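Local coordinates for protein 5,10-methylenetetrahydrofolate dehydrogenase (Bombyx mori, PDB 5ZF1) that probably oxidises 5,10-methylenetetrahydrofolate with NADP+ as cofactor, a step in the interconversion of one-carbon folates in the silkworm, at residues P33-I38 against V60-L65; Q77-I82 against R107-A112. All blocks are in the same frame, centred on the assembly; numbering follows the deposited sequence.

Interaction 1 of 2, residues P33-I38 against V60-L65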
loop_
_atom_site.group_PDB
_atom_site.type_symbol
_atom_site.label_atom_id
_atom_site.label_comp_id
_atom_site.label_asym_id
_atom_site.label_seq_id
_atom_site.Cartn_x
_atom_site.Cartn_y
_atom_site.Cartn_z
ATOM N N PRO B 33 -11.704 -18.303 -20.644
ATOM C CA PRO B 33 -11.222 -16.932 -20.423
ATOM C C PRO B 33 -10.508 -16.389 -21.645
ATOM O O PRO B 33 -9.783 -17.111 -22.332
ATOM C CB PRO B 33 -10.253 -17.086 -19.239
ATOM C CG PRO B 33 -10.598 -18.358 -18.589
ATOM C CD PRO B 33 -11.127 -19.264 -19.695
ATOM N N THR B 34 -10.687 -15.090 -21.894
ATOM C CA THR B 34 -10.087 -14.413 -23.037
ATOM C C THR B 34 -9.231 -13.250 -22.563
ATOM O O THR B 34 -9.620 -12.524 -21.644
ATOM C CB THR B 34 -11.159 -13.889 -23.987
ATOM O OG1 THR B 34 -11.996 -12.962 -23.287
ATOM C CG2 THR B 34 -12.017 -15.048 -24.517
ATOM N N ILE B 35 -8.075 -13.076 -23.204
ATOM C CA ILE B 35 -7.157 -11.980 -22.915
ATOM C C ILE B 35 -6.771 -11.284 -24.216
ATOM O O ILE B 35 -6.572 -11.927 -25.255
ATOM C CB ILE B 35 -5.906 -12.466 -22.147
ATOM C CG1 ILE B 35 -4.972 -11.290 -21.849
ATOM C CG2 ILE B 35 -5.158 -13.547 -22.897
ATOM C CD1 ILE B 35 -3.780 -11.665 -21.011
ATOM N N ARG B 36 -6.680 -9.961 -24.155
ATOM C CA ARG B 36 -6.194 -9.140 -25.257
ATOM C C ARG B 36 -4.953 -8.413 -24.773
ATOM O O ARG B 36 -4.993 -7.733 -23.744
ATOM C CB ARG B 36 -7.257 -8.144 -25.713
ATOM C CG ARG B 36 -8.571 -8.794 -26.108
ATOM C CD ARG B 36 -8.436 -9.571 -27.423
ATOM N NE ARG B 36 -9.691 -10.226 -27.792
ATOM C CZ ARG B 36 -9.948 -11.517 -27.616
ATOM N NH1 ARG B 36 -9.034 -12.323 -27.086
ATOM N NH2 ARG B 36 -11.125 -12.007 -27.980
ATOM N N CYS B 37 -3.851 -8.574 -25.495
ATOM C CA CYS B 37 -2.585 -7.934 -25.160
ATOM C C CYS B 37 -2.289 -6.855 -26.193
ATOM O O CYS B 37 -2.117 -7.164 -27.378
ATOM C CB CYS B 37 -1.446 -8.956 -25.115
ATOM S SG CYS B 37 -1.684 -10.317 -23.939
ATOM N N ILE B 38 -2.216 -5.602 -25.743
ATOM C CA ILE B 38 -1.930 -4.480 -26.627
ATOM C C ILE B 38 -0.426 -4.258 -26.654
ATOM O O ILE B 38 0.215 -4.145 -25.600
ATOM C CB ILE B 38 -2.669 -3.211 -26.175
ATOM C CG1 ILE B 38 -4.173 -3.404 -26.309
ATOM C CG2 ILE B 38 -2.215 -2.012 -26.996
ATOM C CD1 ILE B 38 -4.983 -2.243 -25.764
ATOM N N VAL B 60 -2.887 -23.476 -21.337
ATOM C CA VAL B 60 -3.871 -23.665 -20.273
ATOM C C VAL B 60 -5.314 -23.575 -20.749
ATOM O O VAL B 60 -6.228 -23.872 -19.967
ATOM C CB VAL B 60 -3.662 -22.652 -19.125
ATOM C CG1 VAL B 60 -2.291 -22.851 -18.509
ATOM C CG2 VAL B 60 -3.844 -21.218 -19.629
ATOM N N GLY B 61 -5.557 -23.189 -21.995
ATOM C CA GLY B 61 -6.915 -23.101 -22.496
ATOM C C GLY B 61 -7.521 -21.725 -22.405
ATOM O O GLY B 61 -8.748 -21.607 -22.364
ATOM N N ILE B 62 -6.698 -20.692 -22.334
ATOM C CA ILE B 62 -7.122 -19.302 -22.418
ATOM C C ILE B 62 -6.967 -18.848 -23.867
ATOM O O ILE B 62 -6.002 -19.216 -24.544
ATOM C CB ILE B 62 -6.288 -18.453 -21.438
ATOM C CG1 ILE B 62 -6.711 -18.773 -20.003
ATOM C CG2 ILE B 62 -6.388 -16.940 -21.750
ATOM C CD1 ILE B 62 -5.829 -18.128 -18.942
ATOM N N ASP B 63 -7.932 -18.084 -24.360
ATOM C CA ASP B 63 -7.895 -17.590 -25.733
ATOM C C ASP B 63 -7.292 -16.195 -25.738
ATOM O O ASP B 63 -7.921 -15.242 -25.268
ATOM C CB ASP B 63 -9.287 -17.579 -26.351
ATOM C CG ASP B 63 -9.937 -18.932 -26.312
ATOM O OD1 ASP B 63 -9.201 -19.938 -26.225
ATOM O OD2 ASP B 63 -11.176 -18.982 -26.362
ATOM N N ALA B 64 -6.090 -16.080 -26.289
ATOM C CA ALA B 64 -5.336 -14.837 -26.314
ATOM C C ALA B 64 -5.289 -14.270 -27.726
ATOM O O ALA B 64 -5.188 -15.016 -28.705
ATOM C CB ALA B 64 -3.912 -15.063 -25.798
ATOM N N LEU B 65 -5.363 -12.946 -27.822
ATOM C CA LEU B 65 -5.232 -12.240 -29.090
ATOM C C LEU B 65 -4.359 -11.017 -28.862
ATOM O O LEU B 65 -4.556 -10.290 -27.885
ATOM C CB LEU B 65 -6.601 -11.829 -29.634
ATOM C CG LEU B 65 -6.650 -11.144 -30.995
ATOM C CD1 LEU B 65 -7.478 -11.989 -31.960
ATOM C CD2 LEU B 65 -7.224 -9.740 -30.874
#

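Interaction 2 of 2, residues Q77-I82 against R107-A112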
loop_
_atom_site.group_PDB
_atom_site.type_symbol
_atom_site.label_atom_id
_atom_site.label_comp_id
_atom_site.label_asym_id
_atom_site.label_seq_id
_atom_site.Cartn_x
_atom_site.Cartn_y
_atom_site.Cartn_z
ATOM N N GLN B 77 -5.689 7.728 -28.847
ATOM C CA GLN B 77 -6.018 6.526 -29.606
ATOM C C GLN B 77 -5.870 5.273 -28.750
ATOM O O GLN B 77 -6.681 4.346 -28.859
ATOM C CB GLN B 77 -5.134 6.419 -30.845
ATOM C CG GLN B 77 -5.416 7.432 -31.931
ATOM C CD GLN B 77 -4.321 7.451 -32.975
ATOM O OE1 GLN B 77 -3.142 7.288 -32.658
ATOM N NE2 GLN B 77 -4.706 7.637 -34.231
ATOM N N LEU B 78 -4.833 5.215 -27.913
ATOM C CA LEU B 78 -4.653 4.049 -27.056
ATOM C C LEU B 78 -5.790 3.930 -26.052
ATOM O O LEU B 78 -6.365 2.849 -25.868
ATOM C CB LEU B 78 -3.305 4.124 -26.342
ATOM C CG LEU B 78 -2.967 2.934 -25.442
ATOM C CD1 LEU B 78 -3.187 1.607 -26.169
ATOM C CD2 LEU B 78 -1.542 3.039 -24.928
ATOM N N LEU B 79 -6.143 5.041 -25.400
ATOM C CA LEU B 79 -7.240 5.003 -24.440
ATOM C C LEU B 79 -8.562 4.675 -25.119
ATOM O O LEU B 79 -9.430 4.042 -24.510
ATOM C CB LEU B 79 -7.339 6.334 -23.692
ATOM C CG LEU B 79 -6.115 6.772 -22.886
ATOM C CD1 LEU B 79 -6.393 8.092 -22.181
ATOM C CD2 LEU B 79 -5.684 5.715 -21.892
ATOM N N SER B 80 -8.734 5.091 -26.378
ATOM C CA SER B 80 -9.960 4.759 -27.098
ATOM C C SER B 80 -10.075 3.260 -27.342
ATOM O O SER B 80 -11.166 2.690 -27.235
ATOM C CB SER B 80 -10.022 5.519 -28.422
ATOM O OG SER B 80 -11.133 5.086 -29.186
ATOM N N GLU B 81 -8.966 2.608 -27.680
ATOM C CA GLU B 81 -9.008 1.169 -27.907
ATOM C C GLU B 81 -9.222 0.410 -26.604
ATOM O O GLU B 81 -9.909 -0.618 -26.582
ATOM C CB GLU B 81 -7.726 0.704 -28.596
ATOM C CG GLU B 81 -7.601 -0.814 -28.737
ATOM C CD GLU B 81 -8.446 -1.387 -29.871
ATOM O OE1 GLU B 81 -9.659 -1.095 -29.932
ATOM O OE2 GLU B 81 -7.890 -2.132 -30.704
ATOM N N ILE B 82 -8.644 0.899 -25.505
ATOM C CA ILE B 82 -8.861 0.249 -24.215
ATOM C C ILE B 82 -10.324 0.346 -23.813
ATOM O O ILE B 82 -10.928 -0.640 -23.371
ATOM C CB ILE B 82 -7.926 0.855 -23.152
ATOM C CG1 ILE B 82 -6.507 0.327 -23.361
ATOM C CG2 ILE B 82 -8.426 0.550 -21.744
ATOM C CD1 ILE B 82 -5.423 1.254 -22.836
ATOM N N ARG B 107 0.489 6.187 -16.269
ATOM C CA ARG B 107 -0.508 6.218 -15.205
ATOM C C ARG B 107 -1.924 6.274 -15.769
ATOM O O ARG B 107 -2.815 5.554 -15.301
ATOM C CB ARG B 107 -0.242 7.416 -14.291
ATOM C CG ARG B 107 -1.003 7.412 -12.987
ATOM C CD ARG B 107 -0.521 6.293 -12.089
ATOM N NE ARG B 107 -1.509 5.226 -12.053
ATOM C CZ ARG B 107 -1.260 3.994 -11.641
ATOM N NH1 ARG B 107 -0.049 3.672 -11.215
ATOM N NH2 ARG B 107 -2.227 3.093 -11.657
ATOM N N ARG B 108 -2.149 7.118 -16.782
ATOM C CA ARG B 108 -3.475 7.205 -17.387
ATOM C C ARG B 108 -3.856 5.890 -18.051
ATOM O O ARG B 108 -5.021 5.471 -18.002
ATOM C CB ARG B 108 -3.520 8.348 -18.405
ATOM C CG ARG B 108 -4.181 9.611 -17.881
ATOM C CD ARG B 108 -4.036 10.766 -18.860
ATOM N NE ARG B 108 -3.894 12.042 -18.167
ATOM C CZ ARG B 108 -3.293 13.111 -18.677
ATOM N NH1 ARG B 108 -2.774 13.063 -19.899
ATOM N NH2 ARG B 108 -3.212 14.229 -17.968
ATOM N N VAL B 109 -2.881 5.225 -18.666
ATOM C CA VAL B 109 -3.139 3.944 -19.320
ATOM C C VAL B 109 -3.572 2.905 -18.296
ATOM O O VAL B 109 -4.586 2.215 -18.472
ATOM C CB VAL B 109 -1.890 3.487 -20.088
ATOM C CG1 VAL B 109 -2.114 2.109 -20.699
ATOM C CG2 VAL B 109 -1.527 4.512 -21.151
ATOM N N CYS B 110 -2.801 2.768 -17.219
ATOM C CA CYS B 110 -3.126 1.777 -16.194
ATOM C C CYS B 110 -4.538 1.985 -15.663
ATOM O O CYS B 110 -5.282 1.017 -15.464
ATOM C CB CYS B 110 -2.112 1.845 -15.048
ATOM S SG CYS B 110 -0.449 1.216 -15.422
ATOM N N ASP B 111 -4.940 3.243 -15.463
ATOM C CA ASP B 111 -6.222 3.551 -14.849
ATOM C C ASP B 111 -7.372 3.593 -15.847
ATOM O O ASP B 111 -8.532 3.679 -15.427
ATOM C CB ASP B 111 -6.127 4.875 -14.077
ATOM C CG ASP B 111 -5.159 4.794 -12.907
ATOM O OD1 ASP B 111 -4.928 3.673 -12.412
ATOM O OD2 ASP B 111 -4.637 5.842 -12.453
ATOM N N ALA B 112 -7.081 3.496 -17.150
ATOM C CA ALA B 112 -8.122 3.405 -18.167
ATOM C C ALA B 112 -8.665 1.994 -18.315
ATOM O O ALA B 112 -9.792 1.825 -18.786
ATOM C CB ALA B 112 -7.586 3.881 -19.522
#

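Interaction 1 of 2, residues P33-I38 against V60-L65
With chi1 at -56°, CG of Arg36 stands beside its own backbone N and anti to the carbonyl carbon, and a bend at chi2 (-71°) swings the arm across to Leu65, whose CG lies anti to the backbone N. The aliphatic part of the arginine therefore runs over the leucine, Arg36 CD lying 3.7 Å from Leu65 CB and equally near its CD2. Beyond it the guanidinium folds back: Arg36 NH1 donates to Ile35 O at 3.1 Å, reaching that oxygen from well above the carbonyl plane, while Asp63 O sits at the guanidinium edge, in plane, at 3.6 Å from Arg36 NH1, a near approach and no hydrogen bond. Leu65 N reaches Ile35 O nearly along the C=O axis at 3.0 Å, so two donors grip this one oxygen. Cut back to an alanine here, the side chain would no longer reach Ile35 O, which would probably lose its second donor, and the flank of Leu65 would lie barer.

The rest is a parallel beta ladder, Thr34 paired with Asp63, Ile35 with Ala64 and Arg36 with Leu65. Asp63 N donates to Pro33 O at 2.9 Å, Ile35 N to Asp63 O, and Cys37 N to Leu65 O. On the face of Ile35 and Ala64 the packing is apolar and close: Ile35 CG2 lies 3.5 Å from Ala64 CB, and Ile62 CG2 lies 3.8 Å from Ile35 CG2. Pro33 CB meets Ile62 CG1 at 4.0 Å, the two side chains roughly perpendicular.

These two strands, with helix 44-60 between them, form a beta-alpha-beta unit of the catalytic domain. Helices 7-26 and 277-298 pack on Pro33 and Ile62, helix 75-87 touches Arg36 through Leu85, and strand 93-96 hydrogen-bonds to the other edge of strand 34-40.

Interaction 2 of 2, residues Q77-I82 against R107-A112
Leu79 lays its CD2 methyl against Ala112, 3.5 Å from Ala112 CB, and the same methyl lies 4.0 Å from Arg108 O. With chi1 at -60°, CG of Leu79 stands beside the backbone N; with CD1 extended, CD2 is the branch turned onto the neighbouring helix. One turn on, Ile82 meets the same alanine with its CG2 methyl: Ile82 CG2 is 3.5 Å from Ala112 O. On the CG1 branch, Ile82 CD1 lies 4.0 Å from Val109 CG1, and Leu78 CD2 comes to 4.1 Å from Val109 CG2. One valine methyl thus faces the isoleucine and the other the leucine, both side chains crossing Val109 at about a right angle.

The helices run nearly parallel, 12° apart, with their axes 10.0 Å from each other. On the sheet side, Ile38 of strand 34-40 packs on Leu78 and Ile82, and Val96 of strand 93-96 on Ile82 and Val109. The two segments thus meet by apolar packing alone, while two polar links join the same helices just beyond them: Arg108 forms a salt bridge with Glu75, and Ala112 O accepts a hydrogen bond from Asn86, both partners on helix 75-87. Shape and apolar burial hold the middle of the contact, and polar bonds its margins.

Interaction 1 and interaction 2 follow one another along the chain, strand 63-69 leading on to helix 75-87, and both lie in the catalytic domain with centres about 19 Å apart. Ile38 is the bridge: Ile38 CD1 is 3.8 Å from Ile82 CG1, and Ile38 CG2 is 3.8 Å from Leu78 CD1. Strand 34-40 pairs with strand 63-69 in the first contact; further along the strand, Ile38 packs on the sheet-facing side of helix 75-87, next to the residues that meet helix 106-112. Taken together, the pair ties the parallel sheet of strands 63-69, 34-40 and 93-96 to the helices that pack on one of its faces, as plain structural packing of the domain.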